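Local structure of protein ACDH-11, isoform b (Caenorhabditis elegans, 4Y9J) at residues K386-D389 / V390-M393; G471-V474 / E475-L478; L539-D542 / H543-S547. The protein belongs to the acyl-CoA dehydrogenase family of flavoproteins and binds flavin-adenine dinucleotide, with four chains making up its assembly. All coordinates share one frame; numbering follows the deposited sequence.

Interaction 1: residues K386-D389 / V390-M393; sequences KSSD and VEAM
Glu391 reaches back against the direction of the chain and takes the backbone amide of Ser388: OE1 lies 2.9 Å from Ser388 N, and the N-H points almost straight at it, at 163°. The amide comes in on the anti side of the carboxylate, 21° out of its plane. A reciprocal bond runs from Glu391 N to Ser388 OG, 3.0 Å long. The glutamate leaves its backbone with CG anti to the carbonyl carbon (chi1 -81°) and continues extended, so that CB, CG and CD pass alongside the serine hydroxyl and OE1 ends next to the Ser388 amide. Ser388 OG adds a weak bond of 3.2 Å to Glu391 OE1, so this one carboxylate oxygen holds both the amide and the hydroxyl of the same serine.

The two crossed bonds define a capping box with Ser388 as N-cap, at the turn where helix 352-383 gives way to helix 389-419 in the helical C-terminal domain of the acyl-CoA dehydrogenase fold. Regular helical bonding follows at once, with Ala392 N 2.9 Å from Ser388 O and Met393 N 3.1 Å from Asp389 O. Asp389 makes its contact mainly through its backbone; its CB points away from the following turn, and a negative charge in the first turn of a helix would be expected to suit the helix dipole. Met393 bends at chi3 and brings CE to 3.4 Å from Asp389 O.

A water also links the two segments: it sits 2.6 Å from Ser387 OG and gives a weak bond of 2.9 Å to Glu391 O. The Glu391 chain also leans on Leu378 and Leu381 of helix 352-383, with Arg377 as a long, weak ionic partner of OE2, whereas Val390 and Met393 meet Lys472 and Ala469 of helix 466-478.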
loop_
_atom_site.group_PDB
_atom_site.type_symbol
_atom_site.label_atom_id
_atom_site.label_comp_id
_atom_site.label_asym_id
_atom_site.label_seq_id
_atom_site.Cartn_x
_atom_site.Cartn_y
_atom_site.Cartn_z
ATOM N N LYS B 386 -52.407 -0.912 15.404
ATOM C CA LYS B 386 -53.110 0.226 16.038
ATOM C C LYS B 386 -53.230 1.472 15.179
ATOM O O LYS B 386 -53.792 2.473 15.615
ATOM C CB LYS B 386 -52.419 0.585 17.342
ATOM C CG LYS B 386 -52.402 -0.633 18.247
ATOM C CD LYS B 386 -52.280 -0.290 19.706
ATOM C CE LYS B 386 -52.231 -1.598 20.479
ATOM N NZ LYS B 386 -52.445 -1.418 21.930
ATOM N N SER B 387 -52.701 1.397 13.969
ATOM C CA SER B 387 -52.848 2.475 12.978
ATOM C C SER B 387 -54.297 2.819 12.606
ATOM O O SER B 387 -55.041 1.954 12.163
ATOM C CB SER B 387 -52.146 2.032 11.685
ATOM O OG SER B 387 -50.732 1.883 11.843
ATOM N N SER B 388 -54.685 4.085 12.757
ATOM C CA SER B 388 -55.845 4.617 12.028
ATOM C C SER B 388 -55.574 4.525 10.528
ATOM O O SER B 388 -54.436 4.306 10.090
ATOM C CB SER B 388 -56.104 6.070 12.390
ATOM O OG SER B 388 -55.032 6.871 11.954
ATOM N N ASP B 389 -56.616 4.672 9.729
ATOM C CA ASP B 389 -56.426 4.664 8.285
ATOM C C ASP B 389 -55.423 5.752 7.904
ATOM O O ASP B 389 -54.610 5.537 7.032
ATOM C CB ASP B 389 -57.751 4.869 7.549
ATOM C CG ASP B 389 -58.684 3.663 7.700
ATOM O OD1 ASP B 389 -58.215 2.575 8.120
ATOM O OD2 ASP B 389 -59.877 3.794 7.412
ATOM N N VAL B 390 -55.483 6.897 8.578
ATOM C CA VAL B 390 -54.610 8.018 8.253
ATOM C C VAL B 390 -53.160 7.676 8.602
ATOM O O VAL B 390 -52.219 7.981 7.828
ATOM C CB VAL B 390 -55.076 9.302 8.986
ATOM C CG1 VAL B 390 -53.980 10.355 9.083
ATOM C CG2 VAL B 390 -56.313 9.850 8.306
ATOM N N GLU B 391 -52.972 7.037 9.751
ATOM C CA GLU B 391 -51.633 6.636 10.170
ATOM C C GLU B 391 -51.028 5.578 9.241
ATOM O O GLU B 391 -49.818 5.579 8.970
ATOM C CB GLU B 391 -51.651 6.174 11.630
ATOM C CG GLU B 391 -51.622 7.340 12.623
ATOM C CD GLU B 391 -52.224 7.010 13.988
ATOM O OE1 GLU B 391 -52.857 5.932 14.126
ATOM O OE2 GLU B 391 -52.049 7.838 14.926
ATOM N N ALA B 392 -51.844 4.662 8.742
ATOM C CA ALA B 392 -51.313 3.700 7.760
ATOM C C ALA B 392 -50.880 4.413 6.499
ATOM O O ALA B 392 -49.804 4.145 5.961
ATOM C CB ALA B 392 -52.378 2.667 7.440
ATOM N N MET B 393 -51.704 5.352 6.011
ATOM C CA MET B 393 -51.321 6.100 4.794
ATOM C C MET B 393 -50.059 6.937 5.000
ATOM O O MET B 393 -49.187 6.954 4.124
ATOM C CB MET B 393 -52.475 6.976 4.267
ATOM C CG MET B 393 -53.554 6.128 3.596
ATOM S SD MET B 393 -54.912 7.115 2.922
ATOM C CE MET B 393 -55.874 7.330 4.409
HETATM O O HOH W 1 -49.044 3.742 11.045
#

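Interaction 2: residues G471-V474 / E475-L478; sequences GKRV and EQLL
This is an intrahelical contact in the last two turns of helix 466-478, within the acyl-CoA dehydrogenase 11 C-terminal domain-like region, and side chains three and four residues apart carry it. Arg473 has the leading role. Its NH1 donates to Gln476 OE1 across 3.1 Å, a bent bond with an N-H...O angle of 145°, and the oxygen sits near the guanidinium edge but tilted from its plane. The arginine and glutamine chains cross at about a right angle, their flat groups being turned 78° apart. A bend at chi2 (58°) folds the arginine along the helix, which also places CD 3.4 Å from Gln476 OE1.

One face of the guanidinium is covered by Leu477, whose CG stands 3.8 Å above the plane over its centre, while CD2 approaches Arg473 NH2 to 3.6 Å. Val474 and Leu478 lie side by side and point the same way, with CG1 of the valine 3.8 Å from CD1 of the leucine. The backbone evidence for helix agrees: Leu477 N is 3.1 Å from Arg473 O, and Leu478 N is 2.9 Å from Val474 O.

Arg473 NE forms a salt bridge with Glu374 of helix 352-383. Val474 and Leu478 pack on Val495 of helix 486-512, while Leu477 meets Ala538 and Asp542 of helix 524-545.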
loop_
_atom_site.group_PDB
_atom_site.type_symbol
_atom_site.label_atom_id
_atom_site.label_comp_id
_atom_site.label_asym_id
_atom_site.label_seq_id
_atom_site.Cartn_x
_atom_site.Cartn_y
_atom_site.Cartn_z
ATOM N N GLY B 471 -53.500 16.043 4.657
ATOM C CA GLY B 471 -54.139 17.266 5.161
ATOM C C GLY B 471 -54.701 17.069 6.605
ATOM O O GLY B 471 -54.574 17.945 7.520
ATOM N N LYS B 472 -55.322 15.908 6.811
ATOM C CA LYS B 472 -55.822 15.530 8.153
ATOM C C LYS B 472 -54.718 15.437 9.202
ATOM O O LYS B 472 -54.866 16.014 10.294
ATOM C CB LYS B 472 -56.541 14.199 8.111
ATOM C CG LYS B 472 -57.859 14.309 7.413
ATOM C CD LYS B 472 -58.590 13.000 7.381
ATOM C CE LYS B 472 -59.929 13.280 6.736
ATOM N NZ LYS B 472 -60.670 12.008 6.631
ATOM N N ARG B 473 -53.615 14.742 8.876
ATOM C CA ARG B 473 -52.457 14.685 9.787
ATOM C C ARG B 473 -51.903 16.094 10.112
ATOM O O ARG B 473 -51.708 16.467 11.289
ATOM C CB ARG B 473 -51.370 13.730 9.234
ATOM C CG ARG B 473 -50.138 13.517 10.130
ATOM C CD ARG B 473 -50.503 12.973 11.498
ATOM N NE ARG B 473 -49.371 12.876 12.421
ATOM C CZ ARG B 473 -49.421 13.221 13.707
ATOM N NH1 ARG B 473 -50.514 13.699 14.233
ATOM N NH2 ARG B 473 -48.372 13.078 14.487
ATOM N N VAL B 474 -51.693 16.898 9.067
ATOM C CA VAL B 474 -51.173 18.226 9.318
ATOM C C VAL B 474 -52.089 19.016 10.229
ATOM O O VAL B 474 -51.632 19.637 11.165
ATOM C CB VAL B 474 -50.933 19.023 8.036
ATOM C CG1 VAL B 474 -50.534 20.453 8.373
ATOM C CG2 VAL B 474 -49.842 18.389 7.228
ATOM N N GLU B 475 -53.383 18.987 9.965
ATOM C CA GLU B 475 -54.327 19.707 10.850
ATOM C C GLU B 475 -54.365 19.170 12.311
ATOM O O GLU B 475 -54.530 20.011 13.302
ATOM C CB GLU B 475 -55.715 19.772 10.241
ATOM C CG GLU B 475 -56.310 18.404 9.948
ATOM C CD GLU B 475 -57.694 18.133 10.559
ATOM O OE1 GLU B 475 -58.651 18.877 10.236
ATOM O OE2 GLU B 475 -57.798 17.124 11.324
ATOM N N GLN B 476 -54.145 17.848 12.500
ATOM C CA GLN B 476 -54.032 17.370 13.890
ATOM C C GLN B 476 -52.887 18.046 14.623
ATOM O O GLN B 476 -53.002 18.489 15.792
ATOM C CB GLN B 476 -53.744 15.878 13.917
ATOM C CG GLN B 476 -54.846 15.030 13.323
ATOM C CD GLN B 476 -54.535 13.540 13.321
ATOM O OE1 GLN B 476 -53.396 13.105 13.318
ATOM N NE2 GLN B 476 -55.582 12.753 13.370
ATOM N N LEU B 477 -51.772 18.134 13.901
ATOM C CA LEU B 477 -50.549 18.679 14.455
ATOM C C LEU B 477 -50.790 20.182 14.754
ATOM O O LEU B 477 -50.432 20.738 15.827
ATOM C CB LEU B 477 -49.401 18.459 13.494
ATOM C CG LEU B 477 -48.827 17.024 13.491
ATOM C CD1 LEU B 477 -47.878 16.804 12.320
ATOM C CD2 LEU B 477 -48.104 16.698 14.811
ATOM N N LEU B 478 -51.457 20.847 13.828
ATOM C CA LEU B 478 -51.600 22.289 13.946
ATOM C C LEU B 478 -52.680 22.636 15.006
ATOM O O LEU B 478 -52.597 23.690 15.663
ATOM C CB LEU B 478 -51.926 22.926 12.592
ATOM C CG LEU B 478 -50.797 22.872 11.540
ATOM C CD1 LEU B 478 -51.245 23.637 10.327
ATOM C CD2 LEU B 478 -49.477 23.391 12.073
#

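Interaction 3: residues L539-D542 / H543-S547; sequences LLID and HASDS
Ser545 bonds twice to the carbonyl oxygen of Ile541, one turn earlier. Its OG donates to Ile541 O over 2.8 Å, and its backbone N does so over 2.9 Å. The two donors arrive from opposite faces of the carbonyl plane, with the hydroxyl standing 39° out of it. Ser545 OG lies beside its own backbone N (chi1 -67°), which turns it back to the Ile541 carbonyl.

Before this point the helix is regular: His543 N lies 2.9 Å from Leu539 O, and Ala544 N keeps the same 2.9 Å to Leu540 O. The next carbonyl, Asp542 O, receives only weak bonds across the contact, from Ser545 N at 3.3 Å and Asp546 N at 3.4 Å, and the chain then makes an inverse gamma turn centred on Asp546. This lies at the C-terminal part of helix 524-545, where the chain leaves the helical path.

Further out, Ser545 OG is also hydrogen-bonded to Lys482 N. Arg40 forms salt bridges with OD2 of both Asp542 and Asp546, and Ser548 OG bonds to Asp546 OD1. Leu540 packs on Ala558 and Tyr561 of helix 552-563, and Ile541 on Val495 of helix 486-512.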
loop_
_atom_site.group_PDB
_atom_site.type_symbol
_atom_site.label_atom_id
_atom_site.label_comp_id
_atom_site.label_asym_id
_atom_site.label_seq_id
_atom_site.Cartn_x
_atom_site.Cartn_y
_atom_site.Cartn_z
ATOM N N LEU B 539 -44.709 19.381 12.647
ATOM C CA LEU B 539 -44.101 18.615 13.740
ATOM C C LEU B 539 -43.323 19.525 14.657
ATOM O O LEU B 539 -43.483 19.460 15.859
ATOM C CB LEU B 539 -43.224 17.504 13.211
ATOM C CG LEU B 539 -43.979 16.288 12.694
ATOM C CD1 LEU B 539 -43.081 15.529 11.789
ATOM C CD2 LEU B 539 -44.481 15.406 13.837
ATOM N N LEU B 540 -42.564 20.455 14.087
ATOM C CA LEU B 540 -41.813 21.416 14.883
ATOM C C LEU B 540 -42.728 22.304 15.711
ATOM O O LEU B 540 -42.407 22.663 16.832
ATOM C CB LEU B 540 -40.916 22.286 13.956
ATOM C CG LEU B 540 -39.628 21.615 13.481
ATOM C CD1 LEU B 540 -38.966 22.449 12.421
ATOM C CD2 LEU B 540 -38.669 21.390 14.635
ATOM N N ILE B 541 -43.893 22.620 15.165
ATOM C CA ILE B 541 -44.825 23.517 15.803
ATOM C C ILE B 541 -45.447 22.792 16.985
ATOM O O ILE B 541 -45.588 23.392 18.047
ATOM C CB ILE B 541 -45.936 24.007 14.850
ATOM C CG1 ILE B 541 -45.393 25.073 13.915
ATOM C CG2 ILE B 541 -47.090 24.660 15.608
ATOM C CD1 ILE B 541 -46.210 25.229 12.650
ATOM N N ASP B 542 -45.844 21.548 16.746
ATOM C CA ASP B 542 -46.443 20.706 17.756
ATOM C C ASP B 542 -45.440 20.498 18.887
ATOM O O ASP B 542 -45.756 20.653 20.061
ATOM C CB ASP B 542 -46.833 19.389 17.116
ATOM C CG ASP B 542 -47.713 18.521 18.007
ATOM O OD1 ASP B 542 -48.754 18.978 18.500
ATOM O OD2 ASP B 542 -47.330 17.360 18.185
ATOM N N HIS B 543 -44.208 20.230 18.537
ATOM C CA HIS B 543 -43.147 20.129 19.521
ATOM C C HIS B 543 -42.925 21.387 20.359
ATOM O O HIS B 543 -42.827 21.294 21.587
ATOM C CB HIS B 543 -41.874 19.767 18.808
ATOM C CG HIS B 543 -40.704 19.542 19.708
ATOM N ND1 HIS B 543 -39.757 20.513 19.963
ATOM C CD2 HIS B 543 -40.283 18.431 20.346
ATOM C CE1 HIS B 543 -38.813 20.009 20.738
ATOM N NE2 HIS B 543 -39.127 18.756 21.005
ATOM N N ALA B 544 -42.871 22.556 19.713
ATOM C CA ALA B 544 -42.627 23.827 20.421
ATOM C C ALA B 544 -43.826 24.258 21.267
ATOM O O ALA B 544 -43.670 25.059 22.235
ATOM C CB ALA B 544 -42.298 24.936 19.428
ATOM N N SER B 545 -45.010 23.795 20.852
ATOM C CA SER B 545 -46.269 24.162 21.519
ATOM C C SER B 545 -46.424 23.420 22.852
ATOM O O SER B 545 -47.212 23.833 23.704
ATOM C CB SER B 545 -47.488 23.883 20.615
ATOM O OG SER B 545 -47.529 24.737 19.471
ATOM N N ASP B 546 -45.710 22.320 23.028
ATOM C CA ASP B 546 -45.812 21.507 24.227
ATOM C C ASP B 546 -45.038 22.125 25.378
ATOM O O ASP B 546 -43.868 21.812 25.595
ATOM C CB ASP B 546 -45.352 20.084 23.963
ATOM C CG ASP B 546 -45.441 19.180 25.201
ATOM O OD1 ASP B 546 -45.644 19.683 26.339
ATOM O OD2 ASP B 546 -45.315 17.964 25.015
ATOM N N SER B 547 -45.727 22.972 26.150
ATOM C CA SER B 547 -45.051 23.773 27.164
ATOM C C SER B 547 -44.473 22.895 28.249
ATOM O O SER B 547 -43.669 23.347 29.034
ATOM C CB SER B 547 -45.998 24.764 27.816
ATOM O OG SER B 547 -46.896 24.049 28.653
#

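Overall arrangement
The three contacts follow one another along the chain, and interaction 2 lies between the others in space: its centre is 13 Å from each, whereas interactions 1 and 3 are 22 Å apart and do not touch. Interaction 1 meets interaction 2 where Val390 CG2 comes 4.0 Å from Lys472 CD, joining helix 389-419 to helix 466-478. Interaction 2 meets interaction 3 through its two leucines, with Leu478 CD2 3.8 Å from Ile541 CD1 and Leu477 CD1 4.0 Å from Leu539 CG. Interaction 1 lies in the acyl-CoA dehydrogenase C-terminal domain, the other two in the acyl-CoA dehydrogenase 11 C-terminal domain-like part. The Ala392 side chain is about 12 Å from the bound undecanethioate ligand (UCC), too far for direct contact.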